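Local coordinates for protein endosialidase (Enterobacteria phage phi92, PDB 4HIZ) that cleaves alpha-2,8 and alpha-2,9 linkages within polysialic acid as a phage endosialidase, at residues Pro400-Glu414 with Cys472-Tyr486. Sequence-based numbering, arbitrary orientation.
Sequences PFAKVGDYLYIFGTE and CGVGSVCVKDGWLYY. With NA (sodium ion), chain B; EDO (1,2-ethanediol), chain L; EDO (1,2-ethanediol), chain R.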
loop_
_atom_site.group_PDB
_atom_site.type_symbol
_atom_site.label_atom_id
_atom_site.label_comp_id
_atom_site.label_asym_id
_atom_site.label_seq_id
_atom_site.Cartn_x
_atom_site.Cartn_y
_atom_site.Cartn_z
ATOM N N PRO A 400 12.553 8.297 -29.123
ATOM C CA PRO A 400 13.773 7.949 -28.373
ATOM C C PRO A 400 14.337 6.619 -28.839
ATOM O O PRO A 400 13.644 5.762 -29.445
ATOM C CB PRO A 400 13.296 7.900 -26.910
ATOM C CG PRO A 400 11.862 7.386 -27.059
ATOM C CD PRO A 400 11.335 8.177 -28.295
ATOM N N PHE A 401 15.625 6.426 -28.581
ATOM C CA PHE A 401 16.291 5.292 -29.194
ATOM C C PHE A 401 17.573 4.973 -28.458
ATOM O O PHE A 401 18.087 5.802 -27.683
ATOM C CB PHE A 401 16.617 5.587 -30.674
ATOM C CG PHE A 401 17.605 6.712 -30.859
ATOM C CD1 PHE A 401 17.148 8.035 -30.929
ATOM C CD2 PHE A 401 18.980 6.452 -30.956
ATOM C CE1 PHE A 401 18.056 9.104 -31.099
ATOM C CE2 PHE A 401 19.887 7.533 -31.139
ATOM C CZ PHE A 401 19.421 8.835 -31.186
ATOM N N ALA A 402 18.083 3.769 -28.694
ATOM C CA ALA A 402 19.466 3.452 -28.317
ATOM C C ALA A 402 20.151 2.718 -29.463
ATOM O O ALA A 402 19.471 2.114 -30.303
ATOM C CB ALA A 402 19.451 2.522 -27.061
ATOM N N LYS A 403 21.490 2.748 -29.492
ATOM C CA LYS A 403 22.251 1.990 -30.491
ATOM C C LYS A 403 22.739 0.701 -29.842
ATOM O O LYS A 403 23.352 0.730 -28.761
ATOM C CB LYS A 403 23.467 2.790 -30.999
ATOM C CG LYS A 403 24.207 2.067 -32.104
ATOM C CD LYS A 403 25.225 3.041 -32.758
ATOM C CE LYS A 403 25.926 2.392 -33.930
ATOM N NZ LYS A 403 26.905 1.366 -33.415
ATOM N N VAL A 404 22.437 -0.431 -30.473
ATOM C CA VAL A 404 22.911 -1.724 -29.972
ATOM C C VAL A 404 23.557 -2.399 -31.172
ATOM O O VAL A 404 22.889 -2.724 -32.145
ATOM C CB VAL A 404 21.751 -2.589 -29.438
ATOM C CG1 VAL A 404 22.277 -3.931 -28.920
ATOM C CG2 VAL A 404 20.992 -1.866 -28.322
ATOM N N GLY A 405 24.867 -2.577 -31.120
ATOM C CA GLY A 405 25.588 -3.054 -32.284
ATOM C C GLY A 405 25.368 -2.112 -33.451
ATOM O O GLY A 405 25.460 -0.886 -33.308
ATOM N N ASP A 406 25.039 -2.687 -34.603
ATOM C CA ASP A 406 24.920 -1.922 -35.830
ATOM C C ASP A 406 23.609 -1.144 -35.937
ATOM O O ASP A 406 23.421 -0.390 -36.895
ATOM C CB ASP A 406 25.013 -2.856 -37.038
ATOM C CG ASP A 406 26.425 -3.405 -37.276
ATOM O OD1 ASP A 406 27.419 -2.856 -36.742
ATOM O OD2 ASP A 406 26.536 -4.388 -38.044
ATOM N N TYR A 407 22.706 -1.335 -34.979
ATOM C CA TYR A 407 21.338 -0.849 -35.133
ATOM C C TYR A 407 20.920 0.200 -34.133
ATOM O O TYR A 407 21.301 0.159 -32.966
ATOM C CB TYR A 407 20.358 -2.029 -34.961
ATOM C CG TYR A 407 20.526 -3.060 -36.031
ATOM C CD1 TYR A 407 19.828 -2.965 -37.235
ATOM C CD2 TYR A 407 21.373 -4.152 -35.837
ATOM C CE1 TYR A 407 19.971 -3.937 -38.226
ATOM C CE2 TYR A 407 21.528 -5.122 -36.815
ATOM C CZ TYR A 407 20.841 -5.002 -38.008
ATOM O OH TYR A 407 21.017 -5.978 -38.964
ATOM N N LEU A 408 20.073 1.112 -34.585
ATOM C CA LEU A 408 19.312 1.946 -33.668
ATOM C C LEU A 408 17.973 1.272 -33.462
ATOM O O LEU A 408 17.287 0.926 -34.441
ATOM C CB LEU A 408 19.045 3.335 -34.284
ATOM C CG LEU A 408 20.303 4.176 -34.590
ATOM C CD1 LEU A 408 19.877 5.585 -34.972
ATOM C CD2 LEU A 408 21.227 4.228 -33.386
ATOM N N TYR A 409 17.594 1.098 -32.200
ATOM C CA TYR A 409 16.235 0.644 -31.837
ATOM C C TYR A 409 15.457 1.902 -31.480
ATOM O O TYR A 409 15.777 2.575 -30.481
ATOM C CB TYR A 409 16.276 -0.287 -30.627
ATOM C CG TYR A 409 16.763 -1.676 -30.896
ATOM C CD1 TYR A 409 18.110 -1.946 -31.053
ATOM C CD2 TYR A 409 15.876 -2.741 -30.927
ATOM C CE1 TYR A 409 18.544 -3.239 -31.261
ATOM C CE2 TYR A 409 16.309 -4.015 -31.133
ATOM C CZ TYR A 409 17.643 -4.263 -31.293
ATOM O OH TYR A 409 18.087 -5.552 -31.498
ATOM N N ILE A 410 14.463 2.237 -32.318
ATOM C CA ILE A 410 13.743 3.509 -32.239
ATOM C C ILE A 410 12.268 3.249 -31.922
ATOM O O ILE A 410 11.665 2.410 -32.580
ATOM C CB ILE A 410 13.845 4.280 -33.582
ATOM C CG1 ILE A 410 15.327 4.498 -33.921
ATOM C CG2 ILE A 410 13.106 5.617 -33.472
ATOM C CD1 ILE A 410 15.552 5.105 -35.317
ATOM N N PHE A 411 11.722 3.983 -30.953
ATOM C CA PHE A 411 10.370 3.737 -30.434
ATOM C C PHE A 411 9.526 4.992 -30.573
ATOM O O PHE A 411 10.018 6.112 -30.429
ATOM C CB PHE A 411 10.430 3.372 -28.939
ATOM C CG PHE A 411 11.111 2.061 -28.655
ATOM C CD1 PHE A 411 12.516 1.970 -28.659
ATOM C CD2 PHE A 411 10.374 0.924 -28.445
ATOM C CE1 PHE A 411 13.147 0.767 -28.401
ATOM C CE2 PHE A 411 11.008 -0.312 -28.161
ATOM C CZ PHE A 411 12.384 -0.398 -28.134
ATOM N N GLY A 412 8.226 4.808 -30.756
ATOM C CA GLY A 412 7.292 5.916 -30.709
ATOM C C GLY A 412 5.914 5.352 -30.397
ATOM O O GLY A 412 5.698 4.136 -30.484
ATOM N N THR A 413 5.025 6.235 -29.989
ATOM C CA THR A 413 3.654 5.816 -29.623
ATOM C C THR A 413 2.690 6.843 -30.155
ATOM O O THR A 413 2.900 8.035 -29.948
ATOM C CB THR A 413 3.527 5.766 -28.091
ATOM O OG1 THR A 413 4.510 4.866 -27.551
ATOM C CG2 THR A 413 2.127 5.309 -27.644
ATOM N N GLU A 414 1.587 6.407 -30.774
ATOM C CA GLU A 414 0.590 7.410 -31.171
ATOM C C GLU A 414 -0.206 7.866 -29.912
ATOM O O GLU A 414 -0.262 7.158 -28.903
ATOM C CB GLU A 414 -0.327 6.878 -32.282
ATOM C CG GLU A 414 -1.124 5.637 -31.807
ATOM C CD GLU A 414 -1.908 4.948 -32.931
ATOM O OE1 GLU A 414 -1.938 5.468 -34.077
ATOM O OE2 GLU A 414 -2.519 3.873 -32.658
ATOM N N CYS A 472 0.038 9.383 -23.654
ATOM C CA CYS A 472 0.601 8.162 -24.236
ATOM C C CYS A 472 1.878 8.476 -24.976
ATOM O O CYS A 472 1.922 9.415 -25.740
ATOM C CB CYS A 472 -0.420 7.466 -25.166
ATOM S SG CYS A 472 -1.850 6.845 -24.256
ATOM N N GLY A 473 2.922 7.703 -24.721
ATOM C CA GLY A 473 4.221 7.929 -25.347
ATOM C C GLY A 473 5.069 8.897 -24.554
ATOM O O GLY A 473 5.347 8.669 -23.344
ATOM N N VAL A 474 5.521 9.964 -25.258
ATOM C CA VAL A 474 6.383 11.002 -24.691
ATOM C C VAL A 474 7.463 10.368 -23.781
ATOM O O VAL A 474 7.650 10.766 -22.628
ATOM C CB VAL A 474 5.590 12.163 -23.991
ATOM C CG1 VAL A 474 4.848 13.025 -25.076
ATOM C CG2 VAL A 474 4.591 11.679 -22.893
ATOM N N GLY A 475 8.165 9.396 -24.358
ATOM C CA GLY A 475 8.992 8.466 -23.580
ATOM C C GLY A 475 10.495 8.643 -23.776
ATOM O O GLY A 475 10.987 9.670 -24.261
ATOM N N SER A 476 11.213 7.613 -23.338
ATOM C CA SER A 476 12.675 7.713 -23.260
ATOM C C SER A 476 13.235 6.299 -23.279
ATOM O O SER A 476 12.552 5.345 -22.846
ATOM C CB SER A 476 12.989 8.426 -21.950
ATOM O OG SER A 476 14.382 8.619 -21.789
ATOM N N VAL A 477 14.463 6.137 -23.781
ATOM C CA VAL A 477 15.079 4.800 -23.864
ATOM C C VAL A 477 16.385 4.763 -23.118
ATOM O O VAL A 477 17.224 5.680 -23.251
ATOM C CB VAL A 477 15.325 4.413 -25.352
ATOM C CG1 VAL A 477 16.219 3.130 -25.481
ATOM C CG2 VAL A 477 13.933 4.241 -26.078
ATOM N N CYS A 478 16.597 3.683 -22.358
ATOM C CA CYS A 478 17.926 3.484 -21.776
ATOM C C CYS A 478 18.267 1.993 -21.801
ATOM O O CYS A 478 17.428 1.156 -22.160
ATOM C CB CYS A 478 17.987 4.029 -20.331
ATOM S SG CYS A 478 16.800 3.205 -19.209
ATOM N N VAL A 479 19.510 1.654 -21.438
ATOM C CA VAL A 479 19.954 0.268 -21.550
ATOM C C VAL A 479 20.721 -0.116 -20.319
ATOM O O VAL A 479 21.538 0.672 -19.808
ATOM C CB VAL A 479 20.893 0.115 -22.802
ATOM C CG1 VAL A 479 21.622 -1.244 -22.836
ATOM C CG2 VAL A 479 20.070 0.287 -24.085
ATOM N N LYS A 480 20.499 -1.341 -19.849
ATOM C CA LYS A 480 21.350 -1.907 -18.790
ATOM C C LYS A 480 21.736 -3.313 -19.178
ATOM O O LYS A 480 20.897 -4.178 -19.280
ATOM C CB LYS A 480 20.665 -1.904 -17.420
ATOM C CG LYS A 480 21.574 -2.541 -16.317
ATOM C CD LYS A 480 20.910 -2.586 -14.946
ATOM C CE LYS A 480 21.812 -3.299 -13.913
ATOM N NZ LYS A 480 21.964 -4.725 -14.245
ATOM N N ASP A 481 23.027 -3.526 -19.431
ATOM C CA ASP A 481 23.529 -4.847 -19.812
ATOM C C ASP A 481 22.738 -5.415 -20.991
ATOM O O ASP A 481 22.614 -4.760 -22.040
ATOM C CB ASP A 481 23.555 -5.796 -18.576
ATOM C CG ASP A 481 24.459 -5.251 -17.451
ATOM O OD1 ASP A 481 25.650 -4.980 -17.728
ATOM O OD2 ASP A 481 23.987 -5.050 -16.300
ATOM N N GLY A 482 22.133 -6.576 -20.788
ATOM C CA GLY A 482 21.406 -7.247 -21.858
ATOM C C GLY A 482 19.953 -6.882 -22.049
ATOM O O GLY A 482 19.253 -7.568 -22.789
ATOM N N TRP A 483 19.512 -5.799 -21.415
ATOM C CA TRP A 483 18.138 -5.357 -21.547
ATOM C C TRP A 483 18.068 -3.896 -21.983
ATOM O O TRP A 483 18.832 -3.041 -21.510
ATOM C CB TRP A 483 17.430 -5.443 -20.184
ATOM C CG TRP A 483 17.158 -6.795 -19.614
ATOM C CD1 TRP A 483 17.688 -7.319 -18.458
ATOM C CD2 TRP A 483 16.238 -7.763 -20.122
ATOM N NE1 TRP A 483 17.130 -8.564 -18.216
ATOM C CE2 TRP A 483 16.259 -8.868 -19.242
ATOM C CE3 TRP A 483 15.422 -7.815 -21.266
ATOM C CZ2 TRP A 483 15.458 -10.007 -19.450
ATOM C CZ3 TRP A 483 14.623 -8.953 -21.483
ATOM C CH2 TRP A 483 14.654 -10.036 -20.573
ATOM N N LEU A 484 17.154 -3.606 -22.899
ATOM C CA LEU A 484 16.870 -2.228 -23.312
ATOM C C LEU A 484 15.473 -1.872 -22.744
ATOM O O LEU A 484 14.605 -2.740 -22.666
ATOM C CB LEU A 484 16.870 -2.189 -24.842
ATOM C CG LEU A 484 16.390 -0.863 -25.468
ATOM C CD1 LEU A 484 17.109 -0.633 -26.835
ATOM C CD2 LEU A 484 14.865 -0.819 -25.665
ATOM N N TYR A 485 15.275 -0.623 -22.332
ATOM C CA TYR A 485 14.014 -0.172 -21.733
ATOM C C TYR A 485 13.472 1.019 -22.521
ATOM O O TYR A 485 14.156 2.037 -22.664
ATOM C CB TYR A 485 14.224 0.281 -20.288
ATOM C CG TYR A 485 14.846 -0.823 -19.449
ATOM C CD1 TYR A 485 16.240 -1.004 -19.428
ATOM C CD2 TYR A 485 14.061 -1.688 -18.682
ATOM C CE1 TYR A 485 16.843 -2.021 -18.700
ATOM C CE2 TYR A 485 14.656 -2.687 -17.943
ATOM C CZ TYR A 485 16.020 -2.849 -17.951
ATOM O OH TYR A 485 16.605 -3.884 -17.211
ATOM N N TYR A 486 12.245 0.875 -23.022
ATOM C CA TYR A 486 11.506 2.043 -23.516
ATOM C C TYR A 486 10.522 2.379 -22.417
ATOM O O TYR A 486 9.627 1.570 -22.115
ATOM C CB TYR A 486 10.792 1.708 -24.826
ATOM C CG TYR A 486 9.777 2.758 -25.330
ATOM C CD1 TYR A 486 10.099 4.105 -25.377
ATOM C CD2 TYR A 486 8.493 2.381 -25.753
ATOM C CE1 TYR A 486 9.230 5.047 -25.869
ATOM C CE2 TYR A 486 7.584 3.313 -26.245
ATOM C CZ TYR A 486 7.965 4.654 -26.293
ATOM O OH TYR A 486 7.076 5.590 -26.769
HETATM NA NA NA B . 18.759 7.412 -21.900
HETATM C C1 EDO L . 22.801 4.294 -19.543
HETATM O O1 EDO L . 22.218 5.536 -19.158
HETATM C C2 EDO L . 22.580 3.952 -21.018
HETATM O O2 EDO L . 21.201 4.031 -21.321
HETATM C C1 EDO R . 25.268 -0.425 -15.298
HETATM O O1 EDO R . 25.466 0.405 -14.156
HETATM C C2 EDO R . 24.967 -1.862 -14.912
HETATM O O2 EDO R . 25.484 -2.710 -15.937
HETATM O O HOH W 1 19.334 5.649 -25.157
HETATM O O HOH W 2 2.350 10.241 -28.487
HETATM O O HOH W 3 21.589 7.610 -22.139
#
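Tyr486 and Phe411 show how neighbouring sheets can pack through reciprocal CH-pi contacts, with little overlap of the rings themselves. Their near-parallel planes, 21° apart, are slid so far that each CB lies over the other's ring. Followed outward, Tyr486 begins with its CB over one face of Phe411, 3.8 Å from the ring centroid. CG then meets Phe411 CG, CD2 meets Phe411 CD2, and the ring spreads across Phe411 CB, which stands 3.5 Å from the Tyr486 centroid, 6° off the ring normal. CE1 also touches Pro400 CG. CG anti to the backbone N (chi1 170°) directs the ring toward Thr413, whose OG1 arrives in the ring plane and hydrogen-bonds Tyr486 OH at 2.8 Å. Thr436 of strand 435-442 also hydrogen-bonds that OG1, tying the hydroxyl pair to the next strand. At the far end of Phe411, CZ meets Leu484 CD2 at 3.5 Å, while CD1 rests on Val477 CG2. Ala402 CB fits among Val477 CG1, Val479 CG2 and Leu484 CD1. Between edge strands 401-404 and 473-480, one water donates to Phe401 O and Val477 O, the latter also binding sodium. Two antiparallel beta-hairpins from separate sheets thus pack face to face, consistent with adjoining blades of the sialidase beta-propeller.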